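Local coordinates for protein putrescine aminotransferase (Halomonas elongata DSM 2581, PDB 6GWI) that probably transfers amino groups from amines such as putrescine to carbonyl acceptors, using bound pyridoxal-5'-phosphate as its cofactor, at residues L10-H15 and L25-S30; G38-D43 and R429-E434; Y184-G189 and A378-A383; L212-V217 and A247-L252; L265-W268 and Q272-G275. All blocks are in the same frame, centred on the assembly; numbering follows the deposited sequence.

From the N terminus, contact 1 closes first, a short loop that sets helix 4-14 beside helix 22-28 at the subunit interface. Contact 2 opens after it and closes nearly at the end of the chain, fastening strand 40-43 to helix 429-450, so that it encloses contacts 3, 4 and 5. Contact 3 is nested within it, joining short helix 185-188 to strand 376-381 of the C-terminal antiparallel sheet, and in turn surrounds the last two. Contact 4, where strands 217-222 and 252-255 of the parallel sheet begin, closes before contact 5, a short local loop that folds the residues before helix 270-273 against its end. None of the loops cross. Contacts 1 and 4 lie on opposite sides of the chain's centre.

Contact 1 of 5, residues L10-H15 and L25-S30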
# COMPACT_ATOMS: atom_id res chain seq x y z
N LEU B 10 5.31 25.70 -4.36
CA LEU B 10 4.34 24.95 -3.56
C LEU B 10 4.84 23.54 -3.29
O LEU B 10 4.72 23.03 -2.16
CB LEU B 10 2.99 24.89 -4.27
CG LEU B 10 2.10 26.13 -4.20
CD1 LEU B 10 0.83 25.86 -5.00
CD2 LEU B 10 1.76 26.52 -2.78
N ASP B 11 5.38 22.88 -4.31
CA ASP B 11 5.88 21.52 -4.14
C ASP B 11 7.01 21.49 -3.11
O ASP B 11 7.04 20.61 -2.25
CB ASP B 11 6.38 20.97 -5.47
CG ASP B 11 6.54 19.48 -5.45
OD1 ASP B 11 5.52 18.77 -5.50
OD2 ASP B 11 7.69 19.01 -5.35
N ARG B 12 7.94 22.44 -3.20
CA ARG B 12 9.01 22.51 -2.22
C ARG B 12 8.45 22.68 -0.81
O ARG B 12 8.96 22.10 0.15
CB ARG B 12 9.95 23.66 -2.56
CG ARG B 12 11.20 23.71 -1.70
CD ARG B 12 11.98 24.98 -1.94
NE ARG B 12 13.32 24.90 -1.37
CZ ARG B 12 14.25 25.84 -1.52
NH1 ARG B 12 13.99 26.94 -2.21
NH2 ARG B 12 15.45 25.68 -0.97
N ALA B 13 7.37 23.45 -0.68
CA ALA B 13 6.86 23.80 0.64
C ALA B 13 6.16 22.63 1.33
O ALA B 13 6.19 22.53 2.56
CB ALA B 13 5.91 24.99 0.53
N HIS B 14 5.54 21.73 0.56
CA HIS B 14 4.55 20.81 1.12
C HIS B 14 4.70 19.34 0.75
O HIS B 14 4.05 18.51 1.39
CB HIS B 14 3.14 21.25 0.71
CG HIS B 14 2.79 22.65 1.11
ND1 HIS B 14 2.81 23.07 2.43
CD2 HIS B 14 2.40 23.72 0.38
CE1 HIS B 14 2.45 24.34 2.49
NE2 HIS B 14 2.19 24.76 1.26
N HIS B 15 5.49 19.00 -0.27
CA HIS B 15 5.48 17.65 -0.84
C HIS B 15 6.83 16.98 -0.64
O HIS B 15 7.85 17.45 -1.16
CB HIS B 15 5.13 17.71 -2.33
CG HIS B 15 5.03 16.36 -2.97
ND1 HIS B 15 5.05 16.19 -4.34
CD2 HIS B 15 4.91 15.12 -2.44
CE1 HIS B 15 4.95 14.90 -4.62
NE2 HIS B 15 4.86 14.23 -3.49
N LEU B 25 16.77 18.65 -3.98
CA LEU B 25 15.73 18.89 -4.97
C LEU B 25 15.07 20.24 -4.75
O LEU B 25 14.75 20.94 -5.72
CB LEU B 25 14.69 17.77 -4.93
CG LEU B 25 13.57 17.90 -5.96
CD1 LEU B 25 14.14 17.90 -7.38
CD2 LEU B 25 12.54 16.80 -5.79
N GLY B 26 14.85 20.63 -3.50
CA GLY B 26 14.29 21.94 -3.22
C GLY B 26 15.16 23.07 -3.75
O GLY B 26 14.66 24.10 -4.20
N GLU B 27 16.49 22.89 -3.71
CA GLU B 27 17.39 23.92 -4.20
C GLU B 27 17.46 23.96 -5.72
O GLU B 27 17.61 25.05 -6.29
CB GLU B 27 18.80 23.69 -3.63
CG GLU B 27 18.94 24.03 -2.16
CD GLU B 27 20.20 23.47 -1.53
OE1 GLU B 27 20.90 22.67 -2.20
OE2 GLU B 27 20.50 23.82 -0.37
N GLU B 28 17.35 22.82 -6.39
CA GLU B 28 17.43 22.82 -7.85
C GLU B 28 16.08 23.00 -8.52
O GLU B 28 16.02 23.48 -9.66
CB GLU B 28 18.12 21.55 -8.35
CG GLU B 28 17.53 20.24 -7.89
CD GLU B 28 18.54 19.10 -7.96
OE1 GLU B 28 18.12 17.93 -7.97
OE2 GLU B 28 19.76 19.38 -8.01
N GLY B 29 14.99 22.64 -7.84
CA GLY B 29 13.66 22.79 -8.41
C GLY B 29 13.15 21.54 -9.10
O GLY B 29 13.80 21.01 -10.00
N SER B 30 11.97 21.08 -8.69
CA SER B 30 11.40 19.86 -9.26
C SER B 30 10.93 20.09 -10.69
O SER B 30 10.41 21.15 -11.03
CB SER B 30 10.24 19.37 -8.40
OG SER B 30 9.88 18.03 -8.72
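Asp11 faces Ser30, and its carboxylate oxygen OD1 is gripped twice, by His15 ND1 at 2.9 Å and by Thr89 OG1 of the second subunit. The histidine bond is moderately straight, 151° at the hydrogen; it lies in the imidazole plane and reaches OD1 on the syn side. The second oxygen, Asp11 OD2, is bonded by His17 NE2 and merely brushes Ser30 CB at 4.0 Å. With partners on both oxygens, the carboxylate is probably fixed in rotation. Arg12 makes the other half of the contact. Its chain runs out extended from CG, which stands anti to the backbone N (chi1 -173°), and lays the flat guanidinium over the carbonyl of Gly26. Gly26 O sits 3.2 Å from Arg12 CZ, beneath the centre of one face, so the N-H groups point past it and no hydrogen bond forms. A CB on Gly26 would fall only 2.9 Å from Arg12 NE, a clash that glycine avoids. Arg12 NH2 also skims Glu27 CG at 4.0 Å. The contact thus sets helix 4-14 beside helix 22-28, while His15 pairs in parallel with a strand of the second subunit.

Contact 2 of 5, residues G38-D43 and R429-E434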
# COMPACT_ATOMS: atom_id res chain seq x y z
N GLY B 38 0.72 8.55 -25.90
CA GLY B 38 1.56 7.57 -26.56
C GLY B 38 2.67 7.14 -25.63
O GLY B 38 2.42 6.69 -24.50
N VAL B 39 3.91 7.27 -26.09
CA VAL B 39 5.08 6.97 -25.27
C VAL B 39 5.77 8.25 -24.81
O VAL B 39 6.93 8.21 -24.37
CB VAL B 39 6.06 6.04 -26.01
CG1 VAL B 39 5.37 4.75 -26.41
CG2 VAL B 39 6.64 6.74 -27.24
N TYR B 40 5.09 9.40 -24.88
CA TYR B 40 5.70 10.70 -24.61
C TYR B 40 5.05 11.38 -23.43
O TYR B 40 3.82 11.36 -23.28
CB TYR B 40 5.60 11.61 -25.84
CG TYR B 40 6.37 11.12 -27.04
CD1 TYR B 40 7.71 11.44 -27.19
CD2 TYR B 40 5.77 10.32 -28.00
CE1 TYR B 40 8.43 10.99 -28.28
CE2 TYR B 40 6.49 9.86 -29.09
CZ TYR B 40 7.82 10.20 -29.22
OH TYR B 40 8.54 9.75 -30.30
N ILE B 41 5.87 12.03 -22.60
CA ILE B 41 5.41 12.87 -21.51
C ILE B 41 5.75 14.32 -21.84
O ILE B 41 6.63 14.61 -22.66
CB ILE B 41 6.02 12.47 -20.16
CG1 ILE B 41 7.55 12.62 -20.20
CG2 ILE B 41 5.62 11.05 -19.80
CD1 ILE B 41 8.24 12.37 -18.88
N HIS B 42 5.05 15.23 -21.18
CA HIS B 42 5.26 16.66 -21.36
C HIS B 42 5.39 17.33 -20.01
O HIS B 42 4.72 16.94 -19.05
CB HIS B 42 4.09 17.28 -22.14
CG HIS B 42 3.91 16.73 -23.51
ND1 HIS B 42 3.34 15.49 -23.75
CD2 HIS B 42 4.22 17.24 -24.73
CE1 HIS B 42 3.30 15.27 -25.05
NE2 HIS B 42 3.83 16.31 -25.67
N ASP B 43 6.27 18.33 -19.92
CA ASP B 43 6.49 19.05 -18.67
C ASP B 43 5.95 20.47 -18.78
O ASP B 43 5.56 20.95 -19.85
CB ASP B 43 7.98 19.04 -18.29
CG ASP B 43 8.85 19.85 -19.24
OD1 ASP B 43 8.33 20.68 -20.02
OD2 ASP B 43 10.08 19.65 -19.19
N ARG B 429 8.16 0.96 -33.69
CA ARG B 429 9.53 0.74 -34.14
C ARG B 429 10.23 2.06 -34.43
O ARG B 429 11.41 2.22 -34.10
CB ARG B 429 9.53 -0.16 -35.37
CG ARG B 429 9.36 -1.62 -35.03
CD ARG B 429 9.35 -2.46 -36.29
NE ARG B 429 9.48 -3.88 -35.99
CZ ARG B 429 9.86 -4.79 -36.88
NH1 ARG B 429 10.14 -4.43 -38.12
NH2 ARG B 429 9.96 -6.07 -36.52
N GLU B 430 9.52 3.01 -35.05
CA GLU B 430 10.11 4.32 -35.28
C GLU B 430 10.43 5.01 -33.95
O GLU B 430 11.41 5.76 -33.86
CB GLU B 430 9.17 5.19 -36.12
CG GLU B 430 7.69 5.11 -35.74
CD GLU B 430 6.91 4.10 -36.57
OE1 GLU B 430 7.26 2.90 -36.53
OE2 GLU B 430 5.96 4.51 -37.26
N GLU B 431 9.63 4.75 -32.91
CA GLU B 431 9.90 5.32 -31.60
C GLU B 431 11.08 4.63 -30.92
O GLU B 431 11.83 5.28 -30.18
CB GLU B 431 8.64 5.25 -30.74
CG GLU B 431 7.54 6.20 -31.22
CD GLU B 431 6.17 5.89 -30.66
OE1 GLU B 431 5.97 4.80 -30.09
OE2 GLU B 431 5.27 6.75 -30.81
N ILE B 432 11.28 3.33 -31.16
CA ILE B 432 12.50 2.68 -30.69
C ILE B 432 13.72 3.28 -31.38
O ILE B 432 14.76 3.49 -30.75
CB ILE B 432 12.42 1.15 -30.90
CG1 ILE B 432 11.49 0.52 -29.87
CG2 ILE B 432 13.82 0.53 -30.82
CD1 ILE B 432 11.13 -0.93 -30.16
N ASP B 433 13.61 3.53 -32.69
CA ASP B 433 14.69 4.19 -33.42
C ASP B 433 15.06 5.52 -32.77
O ASP B 433 16.24 5.81 -32.55
CB ASP B 433 14.29 4.41 -34.88
CG ASP B 433 14.27 3.12 -35.68
OD1 ASP B 433 14.94 2.15 -35.27
OD2 ASP B 433 13.57 3.09 -36.71
N GLU B 434 14.06 6.35 -32.48
CA GLU B 434 14.32 7.64 -31.85
C GLU B 434 15.01 7.44 -30.50
O GLU B 434 15.94 8.19 -30.16
CB GLU B 434 13.01 8.41 -31.67
CG GLU B 434 13.18 9.81 -31.10
CD GLU B 434 11.86 10.47 -30.74
OE1 GLU B 434 10.81 9.79 -30.84
OE2 GLU B 434 11.86 11.66 -30.37
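Tyr40 points its hydroxyl at Glu434 OE1, which lies in the plane of the ring. Tyr40 OH and Glu434 OE1 are modelled 2.3 Å apart, too short to be taken literally; a hydrogen bond from the phenol is indicated, its length doubtful. Glu434 reaches the hydroxyl because its CG is anti to the backbone N (chi1 -176°) and the chain runs on extended. Ring and carboxylate planes are turned 41° apart. Glu431, one turn earlier on the helix, lies beside this pair: its CG passes 3.8 Å from Tyr40 OH, and OE2 comes to the ring edge, 3.8 Å from Tyr40 CE2, with the carboxylate almost upright to the ring at 80°. Its other oxygen, OE1, meets the methyls of Val39, 3.5 Å from Val39 CG2. One shell out, the backbone N of Arg428 bonds Glu431 OE1 and steadies the acid against the valine. Arg48 makes a cation-pi contact with the Tyr40 ring, and Leu50 touches both Tyr40 and Glu434. Strand 40-43 and the loop residue before it are thereby tied to the first turns of helix 429-450. Chemically, one acid probably takes the phenol hydrogen, while the second, near the helix N terminus, is probably eased by the helix dipole.

Contact 3 of 5, residues Y184-G189 and A378-A383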
# COMPACT_ATOMS: atom_id res chain seq x y z
N TYR B 184 24.89 -11.06 -11.07
CA TYR B 184 25.27 -9.90 -11.88
C TYR B 184 26.65 -10.14 -12.48
O TYR B 184 27.67 -9.79 -11.88
CB TYR B 184 25.25 -8.64 -11.03
CG TYR B 184 25.57 -7.35 -11.75
CD1 TYR B 184 25.46 -7.25 -13.14
CD2 TYR B 184 25.97 -6.22 -11.04
CE1 TYR B 184 25.74 -6.06 -13.79
CE2 TYR B 184 26.26 -5.04 -11.69
CZ TYR B 184 26.14 -4.96 -13.05
OH TYR B 184 26.43 -3.77 -13.68
N TRP B 185 26.69 -10.71 -13.69
CA TRP B 185 27.97 -11.13 -14.25
C TRP B 185 28.89 -9.94 -14.52
O TRP B 185 30.08 -9.98 -14.16
CB TRP B 185 27.75 -11.93 -15.54
CG TRP B 185 29.05 -12.40 -16.14
CD1 TRP B 185 29.79 -13.48 -15.74
CD2 TRP B 185 29.78 -11.80 -17.22
NE1 TRP B 185 30.92 -13.59 -16.51
CE2 TRP B 185 30.94 -12.57 -17.43
CE3 TRP B 185 29.56 -10.68 -18.03
CZ2 TRP B 185 31.87 -12.26 -18.41
CZ3 TRP B 185 30.49 -10.38 -19.01
CH2 TRP B 185 31.63 -11.17 -19.19
N PHE B 186 28.38 -8.90 -15.17
CA PHE B 186 29.28 -7.82 -15.58
C PHE B 186 29.93 -7.17 -14.36
O PHE B 186 31.13 -6.89 -14.37
CB PHE B 186 28.54 -6.76 -16.40
CG PHE B 186 29.45 -5.72 -16.99
CD1 PHE B 186 29.85 -4.62 -16.26
CD2 PHE B 186 29.93 -5.87 -18.29
CE1 PHE B 186 30.71 -3.68 -16.80
CE2 PHE B 186 30.78 -4.93 -18.84
CZ PHE B 186 31.17 -3.83 -18.09
N GLY B 187 29.15 -6.92 -13.31
CA GLY B 187 29.68 -6.23 -12.15
C GLY B 187 30.49 -7.11 -11.22
O GLY B 187 31.42 -6.62 -10.58
N GLU B 188 30.17 -8.40 -11.14
CA GLU B 188 30.70 -9.24 -10.08
C GLU B 188 31.21 -10.60 -10.54
O GLU B 188 31.65 -11.38 -9.68
CB GLU B 188 29.63 -9.45 -9.00
CG GLU B 188 29.07 -8.15 -8.43
CD GLU B 188 28.16 -8.37 -7.24
OE1 GLU B 188 28.12 -9.51 -6.72
OE2 GLU B 188 27.47 -7.41 -6.83
N GLY B 189 31.17 -10.92 -11.83
CA GLY B 189 31.48 -12.28 -12.25
C GLY B 189 32.39 -12.40 -13.46
O GLY B 189 32.57 -13.51 -13.98
N ALA B 378 19.67 -2.50 -20.86
CA ALA B 378 20.66 -1.82 -20.03
C ALA B 378 21.95 -1.63 -20.80
O ALA B 378 22.29 -2.41 -21.69
CB ALA B 378 20.93 -2.61 -18.74
N LEU B 379 22.67 -0.57 -20.44
CA LEU B 379 24.02 -0.32 -20.92
C LEU B 379 24.97 -0.19 -19.73
O LEU B 379 24.59 0.34 -18.68
CB LEU B 379 24.12 0.97 -21.74
CG LEU B 379 23.17 1.18 -22.92
CD1 LEU B 379 23.31 2.61 -23.43
CD2 LEU B 379 23.44 0.18 -24.03
N GLU B 380 26.19 -0.69 -19.89
CA GLU B 380 27.24 -0.57 -18.88
C GLU B 380 28.25 0.45 -19.39
O GLU B 380 28.92 0.22 -20.40
CB GLU B 380 27.90 -1.92 -18.62
CG GLU B 380 26.97 -3.00 -18.09
CD GLU B 380 26.49 -2.75 -16.68
OE1 GLU B 380 26.81 -1.68 -16.12
OE2 GLU B 380 25.79 -3.62 -16.12
N LEU B 381 28.35 1.58 -18.69
CA LEU B 381 29.32 2.61 -19.06
C LEU B 381 30.67 2.28 -18.45
O LEU B 381 30.76 1.95 -17.26
CB LEU B 381 28.83 3.98 -18.59
CG LEU B 381 27.44 4.41 -19.06
CD1 LEU B 381 27.15 5.85 -18.65
CD2 LEU B 381 27.26 4.23 -20.56
N VAL B 382 31.72 2.35 -19.26
CA VAL B 382 33.08 2.08 -18.82
C VAL B 382 34.01 3.16 -19.35
O VAL B 382 33.76 3.77 -20.39
CB VAL B 382 33.58 0.68 -19.27
CG1 VAL B 382 32.67 -0.41 -18.75
CG2 VAL B 382 33.71 0.63 -20.79
N ALA B 383 35.11 3.39 -18.62
CA ALA B 383 36.16 4.29 -19.07
C ALA B 383 37.17 3.59 -19.97
O ALA B 383 37.76 4.24 -20.84
CB ALA B 383 36.88 4.89 -17.86
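Hydrogen bonding and charge come first: Tyr184 OH donates to Glu380 OE2 at 2.5 Å, a short bond. The acceptor lies near the plane of the phenol ring, but the hydroxyl meets the carboxylate from above, 36° out of its plane. The same oxygen also receives Arg371, while Glu380 OE1 is held by Arg390 and Thr418, so this buried acid has partners on both oxygens and probably stays ionised. Stacking is the second kind. Glu380 slides along the face of Phe186, placing CG 3.8 Å from the ring centroid and 13° off its normal, a CH-pi contact; Glu380 CB follows at 3.8 Å from Phe186 CE1. The bend at chi2 (-69°) turns the carboxylate nearly parallel to that ring. Apolar packing is the third: Val382 CG1 touches the ring edge, 3.8 Å from Phe186 CZ. Substituting an alanine for Glu380 would probably strand Tyr184 OH and two arginines without their acid and remove the CG that lies over the centre of the Phe186 ring. Short helix 185-188 is in this way pressed onto strand 376-381, part of the antiparallel C-terminal sheet expected in the fold-type I architecture of class-III aminotransferases.

Contact 4 of 5, residues L212-V217 and A247-L252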
# COMPACT_ATOMS: atom_id res chain seq x y z
N LEU B 212 21.95 -21.77 7.50
CA LEU B 212 20.84 -21.56 8.43
C LEU B 212 20.25 -22.89 8.90
O LEU B 212 19.75 -22.98 10.02
CB LEU B 212 19.75 -20.72 7.75
CG LEU B 212 20.16 -19.32 7.30
CD1 LEU B 212 19.11 -18.77 6.33
CD2 LEU B 212 20.36 -18.37 8.48
N GLY B 213 20.32 -23.92 8.06
CA GLY B 213 19.63 -25.17 8.31
C GLY B 213 18.30 -25.19 7.58
O GLY B 213 17.45 -24.33 7.82
N GLU B 214 18.11 -26.16 6.69
CA GLU B 214 16.89 -26.21 5.90
C GLU B 214 15.65 -26.22 6.78
O GLU B 214 14.61 -25.65 6.41
CB GLU B 214 16.89 -27.42 4.97
CG GLU B 214 16.83 -28.78 5.66
CD GLU B 214 17.06 -29.92 4.68
OE1 GLU B 214 18.22 -30.36 4.53
OE2 GLU B 214 16.09 -30.38 4.05
N GLU B 215 15.72 -26.84 7.96
CA GLU B 215 14.57 -26.90 8.85
C GLU B 215 14.18 -25.53 9.37
O GLU B 215 13.09 -25.39 9.95
CB GLU B 215 14.84 -27.85 10.01
CG GLU B 215 15.79 -27.34 11.09
CD GLU B 215 17.24 -27.26 10.62
OE1 GLU B 215 18.01 -26.47 11.21
OE2 GLU B 215 17.60 -27.98 9.66
N LYS B 216 15.04 -24.52 9.23
CA LYS B 216 14.74 -23.16 9.64
C LYS B 216 14.42 -22.23 8.48
O LYS B 216 14.11 -21.06 8.71
CB LYS B 216 15.92 -22.59 10.44
CG LYS B 216 16.17 -23.30 11.77
CD LYS B 216 17.36 -22.70 12.50
CE LYS B 216 17.59 -23.38 13.84
NZ LYS B 216 18.77 -22.81 14.56
N VAL B 217 14.49 -22.71 7.23
CA VAL B 217 14.30 -21.88 6.05
C VAL B 217 12.87 -22.06 5.54
O VAL B 217 12.41 -23.19 5.34
CB VAL B 217 15.32 -22.21 4.95
CG1 VAL B 217 15.03 -21.41 3.68
CG2 VAL B 217 16.74 -21.92 5.44
N ALA B 247 14.84 -28.19 -5.60
CA ALA B 247 14.31 -29.55 -5.62
C ALA B 247 14.86 -30.40 -4.47
O ALA B 247 14.23 -31.39 -4.10
CB ALA B 247 14.64 -30.23 -6.95
N LYS B 248 16.02 -30.04 -3.94
CA LYS B 248 16.63 -30.81 -2.86
C LYS B 248 16.08 -30.46 -1.49
O LYS B 248 16.23 -31.25 -0.56
CB LYS B 248 18.15 -30.59 -2.88
CG LYS B 248 18.85 -31.24 -4.07
CD LYS B 248 20.27 -30.74 -4.26
CE LYS B 248 21.12 -30.90 -3.00
NZ LYS B 248 22.57 -30.71 -3.30
N TYR B 249 15.44 -29.29 -1.35
CA TYR B 249 15.01 -28.78 -0.06
C TYR B 249 13.53 -28.40 -0.11
O TYR B 249 13.01 -28.00 -1.16
CB TYR B 249 15.86 -27.56 0.34
CG TYR B 249 17.33 -27.88 0.35
CD1 TYR B 249 17.90 -28.58 1.41
CD2 TYR B 249 18.15 -27.51 -0.70
CE1 TYR B 249 19.25 -28.89 1.41
CE2 TYR B 249 19.50 -27.81 -0.71
CZ TYR B 249 20.04 -28.50 0.35
OH TYR B 249 21.38 -28.80 0.35
N ASP B 250 12.86 -28.53 1.03
CA ASP B 250 11.43 -28.23 1.15
C ASP B 250 11.29 -26.76 1.51
O ASP B 250 11.14 -26.37 2.67
CB ASP B 250 10.78 -29.15 2.18
CG ASP B 250 9.27 -29.07 2.15
OD1 ASP B 250 8.72 -28.50 1.18
OD2 ASP B 250 8.63 -29.59 3.09
N ILE B 251 11.33 -25.92 0.48
CA ILE B 251 11.33 -24.47 0.63
C ILE B 251 10.39 -23.88 -0.41
O ILE B 251 10.30 -24.38 -1.54
CB ILE B 251 12.77 -23.93 0.46
CG1 ILE B 251 12.81 -22.41 0.56
CG2 ILE B 251 13.34 -24.42 -0.88
CD1 ILE B 251 14.20 -21.83 0.32
N LEU B 252 9.69 -22.81 -0.04
CA LEU B 252 8.80 -22.14 -0.97
C LEU B 252 9.59 -21.23 -1.90
O LEU B 252 10.59 -20.62 -1.50
CB LEU B 252 7.74 -21.33 -0.23
CG LEU B 252 6.78 -22.11 0.68
CD1 LEU B 252 5.90 -21.15 1.45
CD2 LEU B 252 5.92 -23.07 -0.13
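Tyr249 and Ile251 meet Glu214 and Val217 at the edge of a beta-alpha-beta crossover, in which strand 217-222 leads through helix 238-248 to the neighbouring parallel strand 252-255. Lys248 lays its CB over one face of the Tyr249 ring, offset toward the rim, and sends its amine to Glu206. Tyr249 comes next. Glu214 crosses its ring edge at about a right angle, with carboxylate and ring planes 75° apart: Glu214 CD lies in the ring plane, 3.6 Å from Tyr249 CD1, and OE1 is 3.6 Å from Tyr249 CE1. The acid gets there from a chi1 of 67°, which wedges CG between the backbone N and carbonyl carbon, with the chain extended beyond. Oxygens at a ring edge face its slightly positive C-H groups. The phenol oxygen instead bonds Glu206, also the partner of Lys248. Replacing Glu214 by an alanine would probably bare this ring edge and leave Tyr249 less firmly held from that side. Asp250 centres an inverse gamma turn, closed by a weak bond from Ile251 N to Tyr249 O; the carbonyls of Asp250 and Val217 both accept from Lys140 NZ. Ile251 then points back at the first strand, CG1 anti to the backbone N (chi1 178°), bringing its CD1 to a tight 3.5 Å from Val217 CG1.

Contact 5 of 5, residues L265-W268 and Q272-G275; sequences LGEW and QHYG
Glu267 reaches from the loop toward Gln272 and His273, at the end of the short helix that follows. Its CB passes 3.9 Å from Gln272 OE1. At CG, anti to the carbonyl carbon, the chain rests against the start of the histidine side chain, 3.8 Å from His273 CB. A bend at chi2 (-73°) then turns the carboxylate aside, its plane 45° from that of the imidazole. At the tip, Glu267 OE2 lies near the ring plane, at the edge of His273. NE2 of His273 is 5.6 Å from Glu267 OE2, too far for a salt bridge, and Arg347 from helix 342-359 touches the same glutamate. Beside it, Gln272 extends back over the turn: its OE1 is 3.4 Å from Trp268 N and 3.5 Å from Trp268 CB, and takes a weak hydrogen bond from Phe269 N. The amide oxygen thus lies over the start of the helix that carries it. Leu265, His273 and Tyr274 all touch Leu373 of strand 367-373, and the imidazole ND1 of His273 sits over the centre of the Tyr274 ring. The turn therefore closes largely by packing of methylenes: Glu267 meets the helix end with its aliphatic part, while its carboxylate is turned aside from the imidazole.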
# COMPACT_ATOMS: atom_id res chain seq x y z
N LEU B 265 9.08 -8.95 -20.40
CA LEU B 265 10.14 -9.79 -20.95
C LEU B 265 9.66 -10.67 -22.10
O LEU B 265 10.40 -11.56 -22.53
CB LEU B 265 10.72 -10.68 -19.85
CG LEU B 265 11.25 -9.97 -18.60
CD1 LEU B 265 11.78 -11.00 -17.60
CD2 LEU B 265 12.33 -8.97 -18.95
N GLY B 266 8.45 -10.45 -22.60
CA GLY B 266 7.89 -11.27 -23.65
C GLY B 266 7.02 -12.40 -23.17
O GLY B 266 6.61 -13.24 -23.98
N GLU B 267 6.71 -12.45 -21.87
CA GLU B 267 5.82 -13.44 -21.31
C GLU B 267 4.86 -12.73 -20.37
O GLU B 267 5.11 -11.61 -19.93
CB GLU B 267 6.58 -14.53 -20.54
CG GLU B 267 7.83 -15.05 -21.25
CD GLU B 267 7.51 -15.94 -22.43
OE1 GLU B 267 6.39 -16.51 -22.46
OE2 GLU B 267 8.37 -16.07 -23.33
N TRP B 268 3.75 -13.41 -20.05
CA TRP B 268 2.85 -12.87 -19.04
C TRP B 268 3.52 -12.80 -17.68
O TRP B 268 3.15 -11.96 -16.85
CB TRP B 268 1.59 -13.72 -18.96
CG TRP B 268 0.66 -13.50 -20.10
CD1 TRP B 268 0.50 -14.29 -21.19
CD2 TRP B 268 -0.23 -12.39 -20.27
NE1 TRP B 268 -0.44 -13.75 -22.04
CE2 TRP B 268 -0.91 -12.58 -21.49
CE3 TRP B 268 -0.53 -11.26 -19.51
CZ2 TRP B 268 -1.86 -11.69 -21.96
CZ3 TRP B 268 -1.48 -10.37 -19.98
CH2 TRP B 268 -2.13 -10.59 -21.20
N GLN B 272 7.61 -17.62 -16.33
CA GLN B 272 7.38 -18.47 -17.49
C GLN B 272 8.56 -18.43 -18.45
O GLN B 272 8.83 -19.42 -19.14
CB GLN B 272 6.10 -18.04 -18.20
CG GLN B 272 4.85 -18.30 -17.39
CD GLN B 272 3.66 -17.49 -17.87
OE1 GLN B 272 3.82 -16.43 -18.48
NE2 GLN B 272 2.46 -17.99 -17.58
N HIS B 273 9.29 -17.31 -18.50
CA HIS B 273 10.46 -17.24 -19.37
C HIS B 273 11.53 -18.22 -18.94
O HIS B 273 12.25 -18.77 -19.78
CB HIS B 273 11.02 -15.82 -19.38
CG HIS B 273 12.23 -15.65 -20.25
ND1 HIS B 273 13.52 -15.69 -19.77
CD2 HIS B 273 12.34 -15.44 -21.59
CE1 HIS B 273 14.37 -15.52 -20.76
NE2 HIS B 273 13.68 -15.36 -21.88
N TYR B 274 11.66 -18.46 -17.63
CA TYR B 274 12.69 -19.33 -17.08
C TYR B 274 12.13 -20.66 -16.60
O TYR B 274 12.86 -21.42 -15.96
CB TYR B 274 13.40 -18.62 -15.93
CG TYR B 274 14.19 -17.40 -16.34
CD1 TYR B 274 15.45 -17.53 -16.93
CD2 TYR B 274 13.69 -16.13 -16.13
CE1 TYR B 274 16.17 -16.41 -17.30
CE2 TYR B 274 14.40 -15.00 -16.50
CZ TYR B 274 15.64 -15.15 -17.08
OH TYR B 274 16.35 -14.02 -17.44
N GLY B 275 10.86 -20.95 -16.88
CA GLY B 275 10.28 -22.23 -16.52
C GLY B 275 10.21 -22.52 -15.04
O GLY B 275 10.43 -23.66 -14.62